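Local coordinates for penicillin-binding protein 2B (Streptococcus pneumoniae, PDB 2WAD) that forms peptide cross-links between adjacent glycan strands of the pneumococcal cell wall as a penicillin-binding transpeptidase of the machinery that builds peripheral peptidoglycan, at residues 671-674 and 675-679; 315-318 and 319-323; 535-538 and 539-542; 323-326 and 327-331. All coordinates share one frame; numbering follows the deposited sequence.

Interaction 1: 671-674 and 675-679; sequences NLYN and QHHPM. Unlike the reference sequence in segment 671-674: Asn674 (reference Gln). Unlike the reference sequence in segment 675-679: Gln675 (reference Lys), His676 (reference Tyr). With ZN (zinc ion), chain F.
Asn674 OD1 takes the backbone N-H of Met679, 2.6 Å from OD1 to N, and this short bond helps to hold the chain beyond the last turn of helix 661-676 back against it. The donor lies nearly along the C=O axis of the side-chain amide. Both ends of this amide are spoken for, since ND2 bonds to Thr609 OG1. Asn671, one turn earlier, has OD1 and ND2 paired with Thr609 N and Gly607 O.

The backbone acceptors are used in order: Asn671 O by Gln675 N, Leu672 O by His676 N, and Tyr673 O by His677 N at 2.7 Å with a bent N-H...O angle of 131°. His677 is where helical geometry ends, and Asn674 O meets Pro678 CA at 3.0 Å in a CA-H...O contact.

Tyr673, with CG anti to N (chi1 -171°), runs alongside His677. Their planes are 26° apart and slid, putting Tyr673 OH over the centre of the imidazole, while His677 CB covers one face of the phenol ring. Met679 SD comes to the edge of that ring, 3.7 Å from CD2, a Met-aromatic contact.

His676 ND1 binds a zinc ion at 2.4 Å. Binding the metal through ND1 implies that this nitrogen is probably unprotonated, which ties the last helical turn to the zinc ion.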
loop_
_atom_site.group_PDB
_atom_site.type_symbol
_atom_site.label_atom_id
_atom_site.label_comp_id
_atom_site.label_asym_id
_atom_site.label_seq_id
_atom_site.Cartn_x
_atom_site.Cartn_y
_atom_site.Cartn_z
ATOM N N ASN A 671 3.163 25.365 -3.620
ATOM C CA ASN A 671 4.247 26.312 -3.335
ATOM C C ASN A 671 5.351 25.572 -2.587
ATOM O O ASN A 671 6.527 25.808 -2.826
ATOM C CB ASN A 671 3.781 27.459 -2.430
ATOM C CG ASN A 671 2.982 28.515 -3.156
ATOM O OD1 ASN A 671 3.040 28.622 -4.374
ATOM N ND2 ASN A 671 2.282 29.357 -2.391
ATOM N N LEU A 672 4.984 24.687 -1.662
ATOM C CA LEU A 672 6.008 23.955 -0.903
ATOM C C LEU A 672 6.888 23.173 -1.857
ATOM O O LEU A 672 8.115 23.185 -1.752
ATOM C CB LEU A 672 5.403 23.026 0.143
ATOM C CG LEU A 672 5.039 23.660 1.492
ATOM C CD1 LEU A 672 4.092 22.790 2.317
ATOM C CD2 LEU A 672 6.278 24.062 2.316
ATOM N N TYR A 673 6.250 22.511 -2.816
ATOM C CA TYR A 673 6.982 21.740 -3.814
ATOM C C TYR A 673 7.888 22.575 -4.707
ATOM O O TYR A 673 9.014 22.162 -5.009
ATOM C CB TYR A 673 6.025 20.952 -4.707
ATOM C CG TYR A 673 6.764 19.976 -5.591
ATOM C CD1 TYR A 673 7.424 18.881 -5.045
ATOM C CD2 TYR A 673 6.822 20.159 -6.966
ATOM C CE1 TYR A 673 8.127 17.983 -5.854
ATOM C CE2 TYR A 673 7.485 19.258 -7.778
ATOM C CZ TYR A 673 8.136 18.171 -7.217
ATOM O OH TYR A 673 8.819 17.291 -8.016
ATOM N N ASN A 674 7.373 23.715 -5.162
ATOM C CA ASN A 674 8.145 24.651 -5.982
ATOM C C ASN A 674 9.412 25.178 -5.308
ATOM O O ASN A 674 10.458 25.257 -5.929
ATOM C CB ASN A 674 7.305 25.839 -6.451
ATOM C CG ASN A 674 8.002 26.617 -7.553
ATOM O OD1 ASN A 674 8.606 26.022 -8.447
ATOM N ND2 ASN A 674 7.941 27.946 -7.490
ATOM N N GLN A 675 9.309 25.534 -4.035
ATOM C CA GLN A 675 10.472 25.801 -3.201
ATOM C C GLN A 675 11.457 24.629 -3.282
ATOM O O GLN A 675 12.645 24.812 -3.529
ATOM C CB GLN A 675 9.983 25.963 -1.756
ATOM C CG GLN A 675 10.721 26.992 -0.939
ATOM C CD GLN A 675 10.064 27.263 0.406
ATOM O OE1 GLN A 675 8.834 27.289 0.514
ATOM N NE2 GLN A 675 10.884 27.477 1.436
ATOM N N HIS A 676 10.953 23.414 -3.081
ATOM C CA HIS A 676 11.786 22.225 -2.907
ATOM C C HIS A 676 12.377 21.678 -4.215
ATOM O O HIS A 676 13.442 21.073 -4.223
ATOM C CB HIS A 676 10.994 21.148 -2.161
ATOM C CG HIS A 676 11.636 19.800 -2.202
ATOM N ND1 HIS A 676 12.573 19.392 -1.274
ATOM C CD2 HIS A 676 11.490 18.772 -3.071
ATOM C CE1 HIS A 676 12.968 18.166 -1.565
ATOM N NE2 HIS A 676 12.328 17.765 -2.649
ATOM N N HIS A 677 11.705 21.961 -5.324
ATOM C CA HIS A 677 12.061 21.456 -6.644
ATOM C C HIS A 677 11.551 22.511 -7.622
ATOM O O HIS A 677 10.465 22.364 -8.190
ATOM C CB HIS A 677 11.353 20.107 -6.866
ATOM C CG HIS A 677 11.334 19.642 -8.287
ATOM N ND1 HIS A 677 12.210 18.695 -8.777
ATOM C CD2 HIS A 677 10.519 19.970 -9.319
ATOM C CE1 HIS A 677 11.945 18.472 -10.051
ATOM N NE2 HIS A 677 10.927 19.237 -10.407
ATOM N N PRO A 678 12.308 23.615 -7.778
ATOM C CA PRO A 678 11.831 24.745 -8.562
ATOM C C PRO A 678 11.245 24.302 -9.896
ATOM O O PRO A 678 11.825 23.446 -10.564
ATOM C CB PRO A 678 13.105 25.569 -8.768
ATOM C CG PRO A 678 13.840 25.371 -7.461
ATOM C CD PRO A 678 13.579 23.924 -7.091
ATOM N N MET A 679 10.106 24.876 -10.273
ATOM C CA MET A 679 9.443 24.505 -11.520
ATOM C C MET A 679 9.416 25.612 -12.578
ATOM O O MET A 679 9.772 25.365 -13.727
ATOM C CB MET A 679 8.034 23.959 -11.260
ATOM C CG MET A 679 7.985 22.779 -10.310
ATOM S SD MET A 679 6.288 22.291 -9.968
ATOM C CE MET A 679 5.669 23.700 -9.046
HETATM ZN ZN ZN F . 12.829 20.900 0.563
#

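Interaction 2: 315-318 and 319-323; sequences AFQD and SVDAL
Phe316 and Val320 meet one turn apart on helix 314-334, an i to i+4 pair on the face that the helix turns to strand 355-363 and to helix 661-676, within the transpeptidase domain. CG2 of Val320 reaches back over the preceding turn. This methyl sits above one face of the Phe316 ring, displaced toward the rim, 4.0 Å from CG2 to the ring centroid and 3.8 Å from CG2 to CZ. The CH-pi contact covers part of one face, and Tyr673 meets the same ring edge-to-face.

Ser319 places OG between its own N and carbonyl carbon (chi1 77°), folding the hydroxyl back onto the helix 3.2 Å from Phe316 O. That carbonyl also accepts the N-H of Val320 in a nearly straight bond.

Gln317 and Asp321 form the next such pair, on a more polar side. The Gln317 chain bends at chi2 (92°), and its amide plane stands 81° from the Asp321 carboxylate. The two groups do not bond directly: Gln317 NE2 has Met358 O as its main partner, and Asp321 OD2 has Ser359 OG, so both are tied to strand 355-363. A water lies between them, receiving a weak 3.4 Å bond from Gln317 NE2 and standing 2.7 Å from Asp321 OD1.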
loop_
_atom_site.group_PDB
_atom_site.type_symbol
_atom_site.label_atom_id
_atom_site.label_comp_id
_atom_site.label_asym_id
_atom_site.label_seq_id
_atom_site.Cartn_x
_atom_site.Cartn_y
_atom_site.Cartn_z
ATOM N N ALA A 315 11.678 15.012 3.568
ATOM C CA ALA A 315 11.550 16.413 3.942
ATOM C C ALA A 315 10.261 16.976 3.353
ATOM O O ALA A 315 9.484 17.628 4.058
ATOM C CB ALA A 315 12.783 17.236 3.488
ATOM N N PHE A 316 10.029 16.716 2.066
ATOM C CA PHE A 316 8.757 17.095 1.450
ATOM C C PHE A 316 7.563 16.475 2.189
ATOM O O PHE A 316 6.618 17.160 2.600
ATOM C CB PHE A 316 8.713 16.820 -0.062
ATOM C CG PHE A 316 7.501 17.386 -0.720
ATOM C CD1 PHE A 316 7.271 18.754 -0.710
ATOM C CD2 PHE A 316 6.552 16.557 -1.291
ATOM C CE1 PHE A 316 6.119 19.289 -1.277
ATOM C CE2 PHE A 316 5.402 17.074 -1.866
ATOM C CZ PHE A 316 5.182 18.435 -1.858
ATOM N N GLN A 317 7.633 15.171 2.405
ATOM C CA GLN A 317 6.553 14.478 3.094
ATOM C C GLN A 317 6.306 15.052 4.491
ATOM O O GLN A 317 5.157 15.169 4.906
ATOM C CB GLN A 317 6.790 12.960 3.116
ATOM C CG GLN A 317 5.787 12.170 3.976
ATOM C CD GLN A 317 4.575 11.655 3.207
ATOM O OE1 GLN A 317 4.460 11.860 1.999
ATOM N NE2 GLN A 317 3.696 10.932 3.892
ATOM N N ASP A 318 7.374 15.420 5.205
ATOM C CA ASP A 318 7.279 15.992 6.542
ATOM C C ASP A 318 6.553 17.331 6.485
ATOM O O ASP A 318 5.742 17.657 7.358
ATOM C CB ASP A 318 8.668 16.232 7.159
ATOM C CG ASP A 318 9.364 14.949 7.585
ATOM O OD1 ASP A 318 8.728 13.876 7.639
ATOM O OD2 ASP A 318 10.564 15.025 7.898
ATOM N N SER A 319 6.871 18.120 5.472
ATOM C CA SER A 319 6.315 19.463 5.415
ATOM C C SER A 319 4.842 19.436 4.976
ATOM O O SER A 319 4.015 20.187 5.488
ATOM C CB SER A 319 7.238 20.425 4.648
ATOM O OG SER A 319 7.149 20.236 3.259
ATOM N N VAL A 320 4.471 18.501 4.112
ATOM C CA VAL A 320 3.034 18.265 3.883
ATOM C C VAL A 320 2.260 17.802 5.142
ATOM O O VAL A 320 1.197 18.331 5.452
ATOM C CB VAL A 320 2.797 17.341 2.671
ATOM C CG1 VAL A 320 1.308 17.117 2.436
ATOM C CG2 VAL A 320 3.440 17.963 1.456
ATOM N N ASP A 321 2.783 16.817 5.871
ATOM C CA ASP A 321 2.201 16.395 7.151
ATOM C C ASP A 321 1.959 17.591 8.095
ATOM O O ASP A 321 0.904 17.709 8.713
ATOM C CB ASP A 321 3.141 15.380 7.833
ATOM C CG ASP A 321 3.207 14.021 7.117
ATOM O OD1 ASP A 321 4.061 13.206 7.496
ATOM O OD2 ASP A 321 2.417 13.703 6.196
ATOM N N ALA A 322 2.927 18.498 8.203
ATOM C CA ALA A 322 2.819 19.669 9.088
ATOM C C ALA A 322 1.725 20.609 8.627
ATOM O O ALA A 322 0.923 21.084 9.441
ATOM C CB ALA A 322 4.176 20.422 9.211
ATOM N N LEU A 323 1.680 20.868 7.323
ATOM C CA LEU A 323 0.639 21.716 6.742
ATOM C C LEU A 323 -0.747 21.161 7.085
ATOM O O LEU A 323 -1.614 21.880 7.624
ATOM C CB LEU A 323 0.839 21.806 5.221
ATOM C CG LEU A 323 -0.035 22.780 4.429
ATOM C CD1 LEU A 323 0.398 24.215 4.797
ATOM C CD2 LEU A 323 0.131 22.525 2.945
HETATM O O HOH W 1 3.621 10.564 7.282
#

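Interaction 3: 535-538 and 539-542; sequences IANN and GVRL. Unlike the reference sequence in segment 539-542: Leu542 (reference Val).
Asn537 reaches across a tight turn to Val540, its amide laid so that the Val540 carbonyl oxygen falls almost in the amide plane. With CG anti to the backbone N (chi1 -168°), the side chain runs from the end of helix 525-536 toward the first residue of strand 540-542. ND2 gives a nearly straight bond of 2.8 Å to Val540 O, meeting that carbonyl at 133° and slightly tilted from its plane. The Asn537 and Val540 side chains are inclined to one another, and Val540 CB stands 3.5 Å from ND2. Leu542 comes up to the same amide, its CG 3.7 Å from Asn537 ND2, so the donor lies against aliphatic carbon of two strand residues.

The backbone between Asn537 and Val540 is a type I' turn, closed by a weak 3.4 Å bond from Val540 N to Asn537 O; the side-chain bond is thus the shorter of the two that span it. Asn538 has positive phi (59°) and is the C-prime residue of a Schellman motif, with its N bonded to Ile535 O. Gly539 takes backbone angles at which a CB would be jammed against Asn538 O.

Helix 525-536 thereby passes into strand 540-542, which pairs antiparallel with strand 570-573, while Asn538 rests on helix 578-593 and Ile535 packs against Phe588 of that helix and Tyr637 of strand 634-638.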
loop_
_atom_site.group_PDB
_atom_site.type_symbol
_atom_site.label_atom_id
_atom_site.label_comp_id
_atom_site.label_asym_id
_atom_site.label_seq_id
_atom_site.Cartn_x
_atom_site.Cartn_y
_atom_site.Cartn_z
ATOM N N ILE A 535 -5.818 14.656 -16.354
ATOM C CA ILE A 535 -6.080 15.936 -17.007
ATOM C C ILE A 535 -4.783 16.693 -17.292
ATOM O O ILE A 535 -4.550 17.193 -18.401
ATOM C CB ILE A 535 -7.035 16.819 -16.162
ATOM C CG1 ILE A 535 -8.402 16.139 -16.059
ATOM C CG2 ILE A 535 -7.148 18.204 -16.827
ATOM C CD1 ILE A 535 -9.413 16.773 -15.105
ATOM N N ALA A 536 -3.913 16.749 -16.301
ATOM C CA ALA A 536 -2.659 17.478 -16.441
ATOM C C ALA A 536 -1.729 16.826 -17.476
ATOM O O ALA A 536 -0.846 17.483 -18.007
ATOM C CB ALA A 536 -1.959 17.568 -15.070
ATOM N N ASN A 537 -1.915 15.533 -17.753
ATOM C CA ASN A 537 -1.061 14.825 -18.710
ATOM C C ASN A 537 -1.824 14.600 -20.018
ATOM O O ASN A 537 -1.588 13.640 -20.758
ATOM C CB ASN A 537 -0.624 13.492 -18.088
ATOM C CG ASN A 537 0.494 12.813 -18.855
ATOM O OD1 ASN A 537 1.474 13.455 -19.220
ATOM N ND2 ASN A 537 0.371 11.498 -19.068
ATOM N N ASN A 538 -2.794 15.468 -20.262
ATOM C CA ASN A 538 -3.553 15.477 -21.518
ATOM C C ASN A 538 -4.313 14.210 -21.876
ATOM O O ASN A 538 -4.407 13.842 -23.048
ATOM C CB ASN A 538 -2.674 15.960 -22.670
ATOM C CG ASN A 538 -2.226 17.408 -22.464
ATOM O OD1 ASN A 538 -3.032 18.268 -22.113
ATOM N ND2 ASN A 538 -0.934 17.667 -22.628
ATOM N N GLY A 539 -4.843 13.547 -20.850
ATOM C CA GLY A 539 -5.752 12.413 -21.036
ATOM C C GLY A 539 -5.071 11.060 -20.948
ATOM O O GLY A 539 -5.717 10.029 -20.995
ATOM N N VAL A 540 -3.756 11.049 -20.844
ATOM C CA VAL A 540 -3.031 9.799 -20.641
ATOM C C VAL A 540 -2.809 9.497 -19.158
ATOM O O VAL A 540 -2.006 10.113 -18.463
ATOM C CB VAL A 540 -1.682 9.775 -21.380
ATOM C CG1 VAL A 540 -0.920 8.499 -21.021
ATOM C CG2 VAL A 540 -1.913 9.918 -22.892
ATOM N N ARG A 541 -3.553 8.510 -18.688
ATOM C CA ARG A 541 -3.603 8.205 -17.273
ATOM C C ARG A 541 -2.450 7.282 -16.913
ATOM O O ARG A 541 -2.193 6.307 -17.605
ATOM C CB ARG A 541 -4.915 7.498 -17.026
ATOM C CG ARG A 541 -5.160 7.071 -15.593
ATOM C CD ARG A 541 -6.557 6.474 -15.592
ATOM N NE ARG A 541 -6.719 5.711 -14.381
ATOM C CZ ARG A 541 -7.042 4.431 -14.323
ATOM N NH1 ARG A 541 -7.327 3.734 -15.408
ATOM N NH2 ARG A 541 -7.113 3.875 -13.126
ATOM N N LEU A 542 -1.736 7.614 -15.848
ATOM C CA LEU A 542 -0.494 6.938 -15.510
ATOM C C LEU A 542 -0.614 6.280 -14.141
ATOM O O LEU A 542 -1.215 6.841 -13.227
ATOM C CB LEU A 542 0.648 7.948 -15.497
ATOM C CG LEU A 542 1.067 8.677 -16.785
ATOM C CD1 LEU A 542 2.387 9.437 -16.529
ATOM C CD2 LEU A 542 1.238 7.724 -17.981
#

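Interaction 4: 323-326 and 327-331; sequences LLKS and YFNSE
Tyr327 begins the second segment with its ring beside Leu323, one turn back on helix 314-334. The two side chains point the same way, and Leu323 CD1 touches CE2 of the ring at 3.6 Å. Leu323 O lies in the ring plane at its edge, 3.5 Å from CD2, and also accepts the Tyr327 backbone N-H at 2.8 Å. The phenol hydroxyl bonds to Asp668 OD1 of helix 661-676.

Phe328 gives its N-H to Leu324 O, also at 2.8 Å, and its CG, anti to the backbone N (chi1 -157°), carries the ring away from this turn to meet Phe651 and His363. Asn329 follows with a bond from N to Lys325 O; its side chain runs alongside the extended lysine, ND2 4.1 Å from Lys325 CG. Ser330 N closes the series on Ser326 O.

The side chains therefore divide by chemistry: Leu324 and Phe328 are buried and apolar, against strands 342-348 and 355-363; Leu323 and the Tyr327 ring form an apolar patch beside helix 661-676, ending in the hydroxyl bonded to Asp668; and Lys325, Ser326, Asn329 and Ser330 put polar groups on the exposed side.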
loop_
_atom_site.group_PDB
_atom_site.type_symbol
_atom_site.label_atom_id
_atom_site.label_comp_id
_atom_site.label_asym_id
_atom_site.label_seq_id
_atom_site.Cartn_x
_atom_site.Cartn_y
_atom_site.Cartn_z
ATOM N N LEU A 323 1.680 20.868 7.323
ATOM C CA LEU A 323 0.639 21.716 6.742
ATOM C C LEU A 323 -0.747 21.161 7.085
ATOM O O LEU A 323 -1.614 21.880 7.624
ATOM C CB LEU A 323 0.839 21.806 5.221
ATOM C CG LEU A 323 -0.035 22.780 4.429
ATOM C CD1 LEU A 323 0.398 24.215 4.797
ATOM C CD2 LEU A 323 0.131 22.525 2.945
ATOM N N LEU A 324 -0.959 19.874 6.793
ATOM C CA LEU A 324 -2.287 19.288 7.018
ATOM C C LEU A 324 -2.637 19.383 8.499
ATOM O O LEU A 324 -3.767 19.657 8.881
ATOM C CB LEU A 324 -2.377 17.830 6.551
ATOM C CG LEU A 324 -2.895 17.495 5.155
ATOM C CD1 LEU A 324 -2.403 18.435 4.065
ATOM C CD2 LEU A 324 -2.564 16.018 4.844
ATOM N N LYS A 325 -1.647 19.142 9.340
ATOM C CA LYS A 325 -1.890 19.212 10.762
ATOM C C LYS A 325 -2.170 20.663 11.199
ATOM O O LYS A 325 -3.072 20.931 11.996
ATOM C CB LYS A 325 -0.716 18.575 11.517
ATOM C CG LYS A 325 -1.176 17.909 12.809
ATOM C CD LYS A 325 -0.033 17.367 13.644
ATOM C CE LYS A 325 -0.617 16.784 14.928
ATOM N NZ LYS A 325 0.427 16.181 15.815
ATOM N N SER A 326 -1.436 21.608 10.632
ATOM C CA SER A 326 -1.707 23.014 10.901
ATOM C C SER A 326 -3.129 23.466 10.507
ATOM O O SER A 326 -3.898 23.977 11.334
ATOM C CB SER A 326 -0.622 23.883 10.253
ATOM O OG SER A 326 -0.987 25.244 10.381
ATOM N N TYR A 327 -3.498 23.254 9.245
ATOM C CA TYR A 327 -4.863 23.504 8.815
ATOM C C TYR A 327 -5.950 22.745 9.577
ATOM O O TYR A 327 -6.973 23.316 9.977
ATOM C CB TYR A 327 -5.024 23.260 7.305
ATOM C CG TYR A 327 -4.606 24.402 6.413
ATOM C CD1 TYR A 327 -5.503 25.418 6.076
ATOM C CD2 TYR A 327 -3.313 24.466 5.891
ATOM C CE1 TYR A 327 -5.115 26.447 5.239
ATOM C CE2 TYR A 327 -2.926 25.485 5.054
ATOM C CZ TYR A 327 -3.826 26.474 4.729
ATOM O OH TYR A 327 -3.423 27.484 3.879
ATOM N N PHE A 328 -5.782 21.448 9.782
ATOM C CA PHE A 328 -6.851 20.724 10.490
ATOM C C PHE A 328 -7.100 21.248 11.905
ATOM O O PHE A 328 -8.246 21.343 12.315
ATOM C CB PHE A 328 -6.604 19.205 10.568
ATOM C CG PHE A 328 -7.875 18.410 10.778
ATOM C CD1 PHE A 328 -8.647 18.006 9.696
ATOM C CD2 PHE A 328 -8.320 18.095 12.054
ATOM C CE1 PHE A 328 -9.832 17.293 9.878
ATOM C CE2 PHE A 328 -9.501 17.384 12.265
ATOM C CZ PHE A 328 -10.268 16.985 11.166
ATOM N N ASN A 329 -6.045 21.530 12.671
ATOM C CA ASN A 329 -6.222 22.086 14.016
ATOM C C ASN A 329 -6.882 23.456 14.004
ATOM O O ASN A 329 -7.687 23.757 14.873
ATOM C CB ASN A 329 -4.888 22.170 14.774
ATOM C CG ASN A 329 -4.500 20.853 15.445
ATOM O OD1 ASN A 329 -5.306 20.208 16.127
ATOM N ND2 ASN A 329 -3.268 20.449 15.237
ATOM N N SER A 330 -6.549 24.282 13.017
ATOM C CA SER A 330 -7.207 25.578 12.876
ATOM C C SER A 330 -8.707 25.380 12.657
ATOM O O SER A 330 -9.548 26.029 13.301
ATOM C CB SER A 330 -6.577 26.346 11.705
ATOM O OG SER A 330 -6.902 27.721 11.769
ATOM N N GLU A 331 -9.058 24.446 11.774
ATOM C CA GLU A 331 -10.475 24.190 11.502
ATOM C C GLU A 331 -11.176 23.538 12.686
ATOM O O GLU A 331 -12.384 23.678 12.851
ATOM C CB GLU A 331 -10.653 23.355 10.238
ATOM C CG GLU A 331 -10.193 24.068 8.989
ATOM C CD GLU A 331 -11.108 25.217 8.600
ATOM O OE1 GLU A 331 -12.212 24.958 8.070
ATOM O OE2 GLU A 331 -10.717 26.389 8.818
#

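How the interactions relate
From the N terminus, interaction 2 comes first and passes directly into interaction 4: both lie on helix 314-334 and share Leu323, where one ends and the other begins. Interaction 3 follows far along the chain, at the turn from helix 525-536 into strand 540-542, and interaction 1 ends the series at the close of helix 661-676. None nests or crosses; each is local, joining residues three to five apart, and only interaction 3 closes a tight turn between helix and strand. In space helices 314-334 and 661-676 meet: Leu672 packs on Ser319 and Leu323, joining interaction 1 to interactions 2 and 4. Interaction 3 stands apart, its nearest atoms about 11 Å from interaction 1.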